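Local coordinates for protein phosphoribosyl-AMP cyclohydrolase (Medicago truncatula, PDB 7BGM) that probably catalyses the second and third steps of histidine biosynthesis, pyrophosphohydrolysis of phosphoribosyl-ATP and then opening of the purine ring of phosphoribosyl-AMP, at residues L8-W13 with A37-A43; L162-I166 with H196-L200. One frame throughout, in Å; residues are numbered along the deposited sequence.

Interaction 1 (L8-W13 with A37-A43)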
ATOM      1  N   LEU A   8     -18.362   5.280 -18.655  1.00 31.29           N
ATOM      2  CA  LEU A   8     -17.653   4.308 -19.486  1.00 32.47           C
ATOM      3  C   LEU A   8     -17.258   4.898 -20.836  1.00 34.03           C
ATOM      4  O   LEU A   8     -16.222   4.527 -21.389  1.00 34.07           O
ATOM      5  CB  LEU A   8     -18.513   3.064 -19.675  1.00 32.15           C
ATOM      6  CG  LEU A   8     -18.806   2.300 -18.387  1.00 33.09           C
ATOM      7  CD1 LEU A   8     -19.856   1.246 -18.677  1.00 34.41           C
ATOM      8  CD2 LEU A   8     -17.565   1.654 -17.789  1.00 36.17           C
ATOM      9  N   ASP A   9     -18.045   5.834 -21.367  1.00 33.18           N
ATOM     10  CA  ASP A   9     -17.666   6.467 -22.632  1.00 33.27           C
ATOM     11  C   ASP A   9     -16.380   7.278 -22.508  1.00 33.46           C
ATOM     12  O   ASP A   9     -15.738   7.577 -23.528  1.00 34.68           O
ATOM     13  CB  ASP A   9     -18.777   7.388 -23.127  1.00 36.45           C
ATOM     14  CG  ASP A   9     -20.030   6.635 -23.556  1.00 42.99           C
ATOM     15  OD1 ASP A   9     -19.998   5.381 -23.596  1.00 46.87           O
ATOM     16  OD2 ASP A   9     -21.042   7.309 -23.870  1.00 42.24           O
ATOM     17  N   SER A  10     -15.999   7.658 -21.298  1.00 30.60           N
ATOM     18  CA  SER A  10     -14.825   8.499 -21.089  1.00 29.59           C
ATOM     19  C   SER A  10     -13.562   7.703 -20.811  1.00 26.53           C
ATOM     20  O   SER A  10     -12.485   8.311 -20.651  1.00 27.32           O
ATOM     21  CB  SER A  10     -15.086   9.468 -19.931  1.00 29.39           C
ATOM     22  OG  SER A  10     -14.930   8.788 -18.684  1.00 28.89           O
ATOM     23  N   VAL A  11     -13.665   6.351 -20.725  1.00 26.43           N
ATOM     24  CA  VAL A  11     -12.503   5.506 -20.510  1.00 24.93           C
ATOM     25  C   VAL A  11     -11.792   5.321 -21.844  1.00 26.67           C
ATOM     26  O   VAL A  11     -12.443   5.229 -22.897  1.00 30.93           O
ATOM     27  CB  VAL A  11     -12.924   4.147 -19.909  1.00 25.29           C
ATOM     28  CG1 VAL A  11     -11.736   3.160 -19.818  1.00 25.34           C
ATOM     29  CG2 VAL A  11     -13.572   4.337 -18.541  1.00 29.32           C
ATOM     30  N   LYS A  12     -10.456   5.320 -21.811  1.00 25.15           N
ATOM     31  CA  LYS A  12      -9.632   5.164 -23.009  1.00 26.55           C
ATOM     32  C   LYS A  12      -9.366   3.677 -23.221  1.00 25.04           C
ATOM     33  O   LYS A  12      -8.301   3.144 -22.877  1.00 29.01           O
ATOM     34  CB  LYS A  12      -8.340   5.966 -22.877  1.00 30.16           C
ATOM     35  CG  LYS A  12      -7.391   5.914 -24.056  1.00 36.28           C
ATOM     36  CD  LYS A  12      -6.129   6.678 -23.686  1.00 43.01           C
ATOM     37  CE  LYS A  12      -5.103   6.703 -24.808  1.00 49.20           C
ATOM     38  NZ  LYS A  12      -3.838   7.331 -24.296  1.00 53.88           N
ATOM     39  N   TRP A  13     -10.375   3.006 -23.792  1.00 27.60           N
ATOM     40  CA  TRP A  13     -10.279   1.583 -24.103  1.00 29.72           C
ATOM     41  C   TRP A  13      -9.239   1.378 -25.207  1.00 30.09           C
ATOM     42  O   TRP A  13      -9.072   2.235 -26.082  1.00 33.10           O
ATOM     43  CB  TRP A  13     -11.651   1.023 -24.555  1.00 30.88           C
ATOM     44  CG  TRP A  13     -12.798   1.392 -23.624  1.00 31.68           C
ATOM     45  CD1 TRP A  13     -13.754   2.391 -23.827  1.00 32.71           C
ATOM     46  CD2 TRP A  13     -13.081   0.826 -22.334  1.00 29.85           C
ATOM     47  NE1 TRP A  13     -14.608   2.470 -22.737  1.00 30.49           N
ATOM     48  CE2 TRP A  13     -14.218   1.522 -21.812  1.00 31.04           C
ATOM     49  CE3 TRP A  13     -12.505  -0.215 -21.569  1.00 29.46           C
ATOM     50  CZ2 TRP A  13     -14.775   1.220 -20.568  1.00 30.41           C
ATOM     51  CZ3 TRP A  13     -13.057  -0.503 -20.297  1.00 29.37           C
ATOM     52  CH2 TRP A  13     -14.196   0.212 -19.823  1.00 29.44           C
ATOM     53  N   ALA A  37     -10.243  -5.223 -18.029  1.00 23.83           N
ATOM     54  CA  ALA A  37     -11.670  -5.039 -17.895  1.00 24.32           C
ATOM     55  C   ALA A  37     -12.200  -4.424 -19.181  1.00 25.24           C
ATOM     56  O   ALA A  37     -11.535  -3.567 -19.768  1.00 27.23           O
ATOM     57  CB  ALA A  37     -11.989  -4.148 -16.689  1.00 24.87           C
ATOM     58  N   ASN A  38     -13.374  -4.874 -19.636  1.00 25.87           N
ATOM     59  CA  ASN A  38     -14.087  -4.186 -20.695  1.00 28.95           C
ATOM     60  C   ASN A  38     -15.230  -3.369 -20.079  1.00 29.06           C
ATOM     61  O   ASN A  38     -15.348  -3.250 -18.847  1.00 29.00           O
ATOM     62  CB  ASN A  38     -14.590  -5.175 -21.757  1.00 31.19           C
ATOM     63  CG  ASN A  38     -15.544  -6.217 -21.185  1.00 33.01           C
ATOM     64  OD1 ASN A  38     -15.823  -6.221 -19.981  1.00 30.66           O
ATOM     65  ND2 ASN A  38     -16.023  -7.124 -22.040  1.00 37.19           N
ATOM     66  N   ARG A  39     -16.080  -2.786 -20.931  1.00 30.06           N
ATOM     67  CA  ARG A  39     -17.163  -1.953 -20.419  1.00 34.27           C
ATOM     68  C   ARG A  39     -18.006  -2.733 -19.421  1.00 32.26           C
ATOM     69  O   ARG A  39     -18.261  -2.278 -18.293  1.00 31.03           O
ATOM     70  CB  ARG A  39     -18.041  -1.460 -21.567  1.00 36.07           C
ATOM     71  CG  ARG A  39     -17.509  -0.273 -22.322  1.00 43.26           C
ATOM     72  CD  ARG A  39     -18.497   0.074 -23.439  1.00 49.09           C
ATOM     73  NE  ARG A  39     -19.658   0.782 -22.905  1.00 54.86           N
ATOM     74  CZ  ARG A  39     -19.762   2.107 -22.891  1.00 57.50           C
ATOM     75  NH1 ARG A  39     -18.780   2.838 -23.397  1.00 55.55           N
ATOM     76  NH2 ARG A  39     -20.837   2.700 -22.379  1.00 60.30           N
ATOM     77  N   GLU A  40     -18.439  -3.924 -19.829  1.00 29.95           N
ATOM     78  CA  GLU A  40     -19.298  -4.726 -18.969  1.00 30.16           C
ATOM     79  C   GLU A  40     -18.620  -5.079 -17.649  1.00 27.95           C
ATOM     80  O   GLU A  40     -19.273  -5.051 -16.603  1.00 30.22           O
ATOM     81  CB  GLU A  40     -19.751  -5.984 -19.686  1.00 32.39           C
ATOM     82  CG  GLU A  40     -20.666  -6.817 -18.800  1.00 38.81           C
ATOM     83  CD  GLU A  40     -21.383  -7.965 -19.518  1.00 50.85           C
ATOM     84  OE1 GLU A  40     -21.046  -8.305 -20.682  1.00 53.53           O
ATOM     85  OE2 GLU A  40     -22.313  -8.524 -18.893  1.00 54.96           O
ATOM     86  N   ALA A  41     -17.322  -5.397 -17.661  1.00 26.33           N
ATOM     87  CA  ALA A  41     -16.647  -5.745 -16.405  1.00 27.91           C
ATOM     88  C   ALA A  41     -16.636  -4.570 -15.434  1.00 26.89           C
ATOM     89  O   ALA A  41     -16.811  -4.764 -14.217  1.00 26.14           O
ATOM     90  CB  ALA A  41     -15.213  -6.236 -16.644  1.00 26.20           C
ATOM     91  N   VAL A  42     -16.401  -3.345 -15.935  1.00 25.30           N
ATOM     92  CA  VAL A  42     -16.378  -2.202 -15.033  1.00 26.64           C
ATOM     93  C   VAL A  42     -17.782  -1.920 -14.521  1.00 27.68           C
ATOM     94  O   VAL A  42     -17.990  -1.671 -13.320  1.00 27.44           O
ATOM     95  CB  VAL A  42     -15.775  -0.975 -15.743  1.00 28.37           C
ATOM     96  CG1 VAL A  42     -15.848   0.262 -14.821  1.00 30.41           C
ATOM     97  CG2 VAL A  42     -14.326  -1.274 -16.164  1.00 25.69           C
ATOM     98  N   ALA A  43     -18.772  -1.961 -15.408  1.00 27.07           N
ATOM     99  CA  ALA A  43     -20.155  -1.724 -14.975  1.00 26.12           C
ATOM    100  C   ALA A  43     -20.596  -2.756 -13.932  1.00 28.01           C
ATOM    101  O   ALA A  43     -21.277  -2.420 -12.954  1.00 29.34           O
ATOM    102  CB  ALA A  43     -21.093  -1.749 -16.176  1.00 27.67           C
TER

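Interaction 2 (L162-I166 with H196-L200)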
ATOM      1  N   LEU A 162       9.180  -5.248  27.340  1.00 43.20           N
ATOM      2  CA  LEU A 162       8.488  -4.705  26.171  1.00 41.06           C
ATOM      3  C   LEU A 162       7.491  -3.621  26.559  1.00 42.71           C
ATOM      4  O   LEU A 162       7.447  -2.554  25.933  1.00 44.36           O
ATOM      5  CB  LEU A 162       7.779  -5.820  25.398  1.00 39.94           C
ATOM      6  CG  LEU A 162       6.938  -5.373  24.190  1.00 39.03           C
ATOM      7  CD1 LEU A 162       7.775  -4.663  23.124  1.00 38.94           C
ATOM      8  CD2 LEU A 162       6.198  -6.568  23.595  1.00 38.13           C
ATOM      9  N   CYS A 163       6.659  -3.888  27.568  1.00 42.72           N
ATOM     10  CA  CYS A 163       5.659  -2.899  27.970  1.00 41.14           C
ATOM     11  C   CYS A 163       6.326  -1.677  28.566  1.00 39.24           C
ATOM     12  O   CYS A 163       5.874  -0.547  28.346  1.00 40.96           O
ATOM     13  CB  CYS A 163       4.676  -3.505  28.971  1.00 42.70           C
ATOM     14  SG  CYS A 163       3.596  -4.755  28.231  1.00 44.08           S
ATOM     15  N   SER A 164       7.410  -1.890  29.313  1.00 40.75           N
ATOM     16  CA  SER A 164       8.232  -0.784  29.781  1.00 44.18           C
ATOM     17  C   SER A 164       8.657   0.122  28.632  1.00 43.69           C
ATOM     18  O   SER A 164       8.544   1.352  28.718  1.00 41.88           O
ATOM     19  CB  SER A 164       9.460  -1.331  30.503  1.00 48.89           C
ATOM     20  OG  SER A 164      10.187  -0.273  31.085  1.00 56.23           O
ATOM     21  N   LYS A 165       9.153  -0.477  27.541  1.00 43.85           N
ATOM     22  CA  LYS A 165       9.609   0.305  26.395  1.00 44.15           C
ATOM     23  C   LYS A 165       8.457   1.038  25.710  1.00 42.18           C
ATOM     24  O   LYS A 165       8.618   2.180  25.275  1.00 43.88           O
ATOM     25  CB  LYS A 165      10.329  -0.600  25.386  1.00 45.71           C
ATOM     26  CG  LYS A 165      11.714  -1.089  25.842  1.00 49.43           C
ATOM     27  CD  LYS A 165      12.704   0.059  26.007  1.00 54.30           C
ATOM     28  CE  LYS A 165      12.807   0.922  24.744  1.00 56.96           C
ATOM     29  NZ  LYS A 165      13.427   2.254  25.027  1.00 57.32           N
ATOM     30  N   ILE A 166       7.294   0.391  25.574  1.00 38.12           N
ATOM     31  CA  ILE A 166       6.169   1.033  24.891  1.00 35.62           C
ATOM     32  C   ILE A 166       5.740   2.277  25.655  1.00 36.66           C
ATOM     33  O   ILE A 166       5.553   3.349  25.072  1.00 36.65           O
ATOM     34  CB  ILE A 166       5.001   0.045  24.720  1.00 35.70           C
ATOM     35  CG1 ILE A 166       5.316  -0.992  23.630  1.00 35.79           C
ATOM     36  CG2 ILE A 166       3.709   0.792  24.370  1.00 35.51           C
ATOM     37  CD1 ILE A 166       4.340  -2.151  23.622  1.00 35.12           C
ATOM     38  N   HIS A 196       8.012  -0.958  18.733  1.00 33.78           N
ATOM     39  CA  HIS A 196       7.720  -1.683  19.969  1.00 34.60           C
ATOM     40  C   HIS A 196       6.253  -2.102  20.035  1.00 32.64           C
ATOM     41  O   HIS A 196       5.938  -3.223  20.465  1.00 32.29           O
ATOM     42  CB  HIS A 196       8.125  -0.833  21.173  1.00 36.52           C
ATOM     43  CG  HIS A 196       9.608  -0.692  21.321  1.00 41.51           C
ATOM     44  ND1 HIS A 196      10.320   0.344  20.758  1.00 44.48           N
ATOM     45  CD2 HIS A 196      10.516  -1.477  21.951  1.00 43.03           C
ATOM     46  CE1 HIS A 196      11.604   0.198  21.046  1.00 44.32           C
ATOM     47  NE2 HIS A 196      11.747  -0.898  21.774  1.00 44.03           N
ATOM     48  N   ALA A 197       5.343  -1.240  19.576  1.00 32.56           N
ATOM     49  CA  ALA A 197       3.947  -1.642  19.543  1.00 32.10           C
ATOM     50  C   ALA A 197       3.766  -2.860  18.645  1.00 33.70           C
ATOM     51  O   ALA A 197       3.018  -3.780  18.985  1.00 35.27           O
ATOM     52  CB  ALA A 197       3.061  -0.490  19.079  1.00 32.08           C
ATOM     53  N   MET A 198       4.444  -2.883  17.488  1.00 32.65           N
ATOM     54  CA  MET A 198       4.266  -4.018  16.592  1.00 30.89           C
ATOM     55  C   MET A 198       4.808  -5.318  17.181  1.00 31.87           C
ATOM     56  O   MET A 198       4.324  -6.399  16.819  1.00 32.59           O
ATOM     57  CB  MET A 198       4.893  -3.704  15.234  1.00 31.30           C
ATOM     58  CG  MET A 198       3.957  -2.798  14.480  1.00 31.22           C
ATOM     59  SD  MET A 198       4.729  -2.134  13.025  1.00 34.26           S
ATOM     60  CE  MET A 198       4.771  -3.619  12.034  1.00 33.50           C
ATOM     61  N   VAL A 199       5.809  -5.248  18.064  1.00 32.43           N
ATOM     62  CA  VAL A 199       6.237  -6.464  18.757  1.00 34.59           C
ATOM     63  C   VAL A 199       5.122  -6.985  19.658  1.00 33.89           C
ATOM     64  O   VAL A 199       4.860  -8.199  19.710  1.00 34.46           O
ATOM     65  CB  VAL A 199       7.544  -6.224  19.538  1.00 34.56           C
ATOM     66  CG1 VAL A 199       7.977  -7.505  20.276  1.00 34.98           C
ATOM     67  CG2 VAL A 199       8.638  -5.750  18.582  1.00 34.86           C
ATOM     68  N   LEU A 200       4.433  -6.080  20.364  1.00 35.58           N
ATOM     69  CA  LEU A 200       3.274  -6.487  21.159  1.00 34.66           C
ATOM     70  C   LEU A 200       2.166  -7.058  20.277  1.00 34.18           C
ATOM     71  O   LEU A 200       1.545  -8.069  20.629  1.00 33.88           O
ATOM     72  CB  LEU A 200       2.757  -5.309  22.001  1.00 33.07           C
ATOM     73  CG  LEU A 200       1.531  -5.539  22.893  1.00 33.21           C
ATOM     74  CD1 LEU A 200       1.583  -4.625  24.150  1.00 33.01           C
ATOM     75  CD2 LEU A 200       0.217  -5.305  22.165  1.00 33.96           C
TER

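Interaction 1 (L8-W13 with A37-A43)
Arg39 leaves its helix with CG anti to its own carbonyl carbon (chi1 -81°) and then bends at chi3 (77°), a turn that carries the guanidinium across to Leu8 and Asp9. There both terminal nitrogens grip a single carboxylate oxygen: in this salt bridge NH1 lies 2.8 Å from Asp9 OD1, almost in line with its C-O bond, and NH2 lies 3.1 Å from the same oxygen, on the syn side but well out of the carboxylate plane. The guanidinium is thus gripped at its edge by Asp9, and it rests with one face, toward the rim, on Leu8 CB, 3.6 Å from Arg39 CZ.

The aliphatic part of Arg39 serves Trp13. Its CG lies over one face of the indole, toward the rim, 3.6 Å from Trp13 CZ2; Val11 CG1 fills the opposite face over the ring centre. Trp13 NE1 fixes the ring's rotation by donating to Leu8 O at 2.9 Å, and Val11 N reaches that oxygen from the other face of the carbonyl plane. Val42 CG2 comes in at the indole edge. Leu8 and Val42 run past each other in opposing directions, Leu8 CD2 3.7 Å from Val42 CG1, and Leu8 CD1 reaches the Ala43 methyl.

Just before helix 39-48, Asn38 takes the N-cap position: its OD1 accepts from Ala41 N at 2.9 Å. Val42 continues onto Ile86 and Tyr88 of strand 85-92. The contact thus fastens the N-terminal helix and the turn after it to an N-capped helix that directly follows strand 31-37, on the sheet of the cyclohydrolase part.

Interaction 2 (L162-I166 with H196-L200)
The imidazole of His196 meets Leu162 CD1 at its edge, near the ring plane, while Lys165 approaches obliquely, with CB 3.6 Å from His196 CD2. Farther along the lysine, CE comes 3.6 Å from His196 NE2. CB and CE both touch from the same side of the ring plane, so the folded aliphatic chain lies along that side. Bends at chi2 and chi3 fold the lysine back, and its ammonium is not bonded to the histidine: Lys165 NZ forms salt bridges with Glu168 and Glu169. On the ring, ND1 hydrogen-bonds to Asp192 O, which helps fix its rotation, whereas the buried NE2 has no hydrogen-bonding partner in the model. Both polar ends thus reach residues of the zinc site formed by Glu169, Glu189 and Asp192.

The rest of the contact is apolar as well, with no hydrogen bond between the two segments. Leu162 carries CG anti to its backbone N (chi1 176°), reaching across with two methyls: CD1 lies 3.5 Å from His196 O, and CD2 lies 3.9 Å from Val199 CG1 while also resting on the backbone of Leu200. Ile166 CG1 slides past His196 CB in the opposite direction at 3.7 Å. At the end of the same isoleucine, CD1 meets Leu200 CD1 at 3.7 Å, the two side chains crossing at about a right angle.

The helical segments run roughly antiparallel, 143° between their directions, with axes 9.5 Å apart at closest approach. They belong to helices 159-178 and 183-204 of the pyrophosphohydrolase part, whose family lies in the MazG clan. Leu155 of helix 151-156 packs on His196 and Val199, Met198 turns to helix 127-140, and the second subunit covers Ile166, Ala197 and Leu200 with its Cys174, Met190 and Thr186.

In the fold
Interaction 1 comes first in the sequence and is complete before interaction 2 begins; the chain's centre lies between them, and they are 48 Å apart between centres and about 33 Å between nearest atoms. They do not touch, and each belongs to a different enzymatic part. Interaction 1 is near the cyclohydrolase metal region: the Trp13 side chain is about 8 Å from that of Asp84, a zinc ligand, and about 12 Å from a bound zinc ion. Interaction 2 is nearer its metal, with the Lys165 side chain about 6 Å from zinc. Lys165 also belongs to an observed AMP site, although no AMP is bound to this chain here.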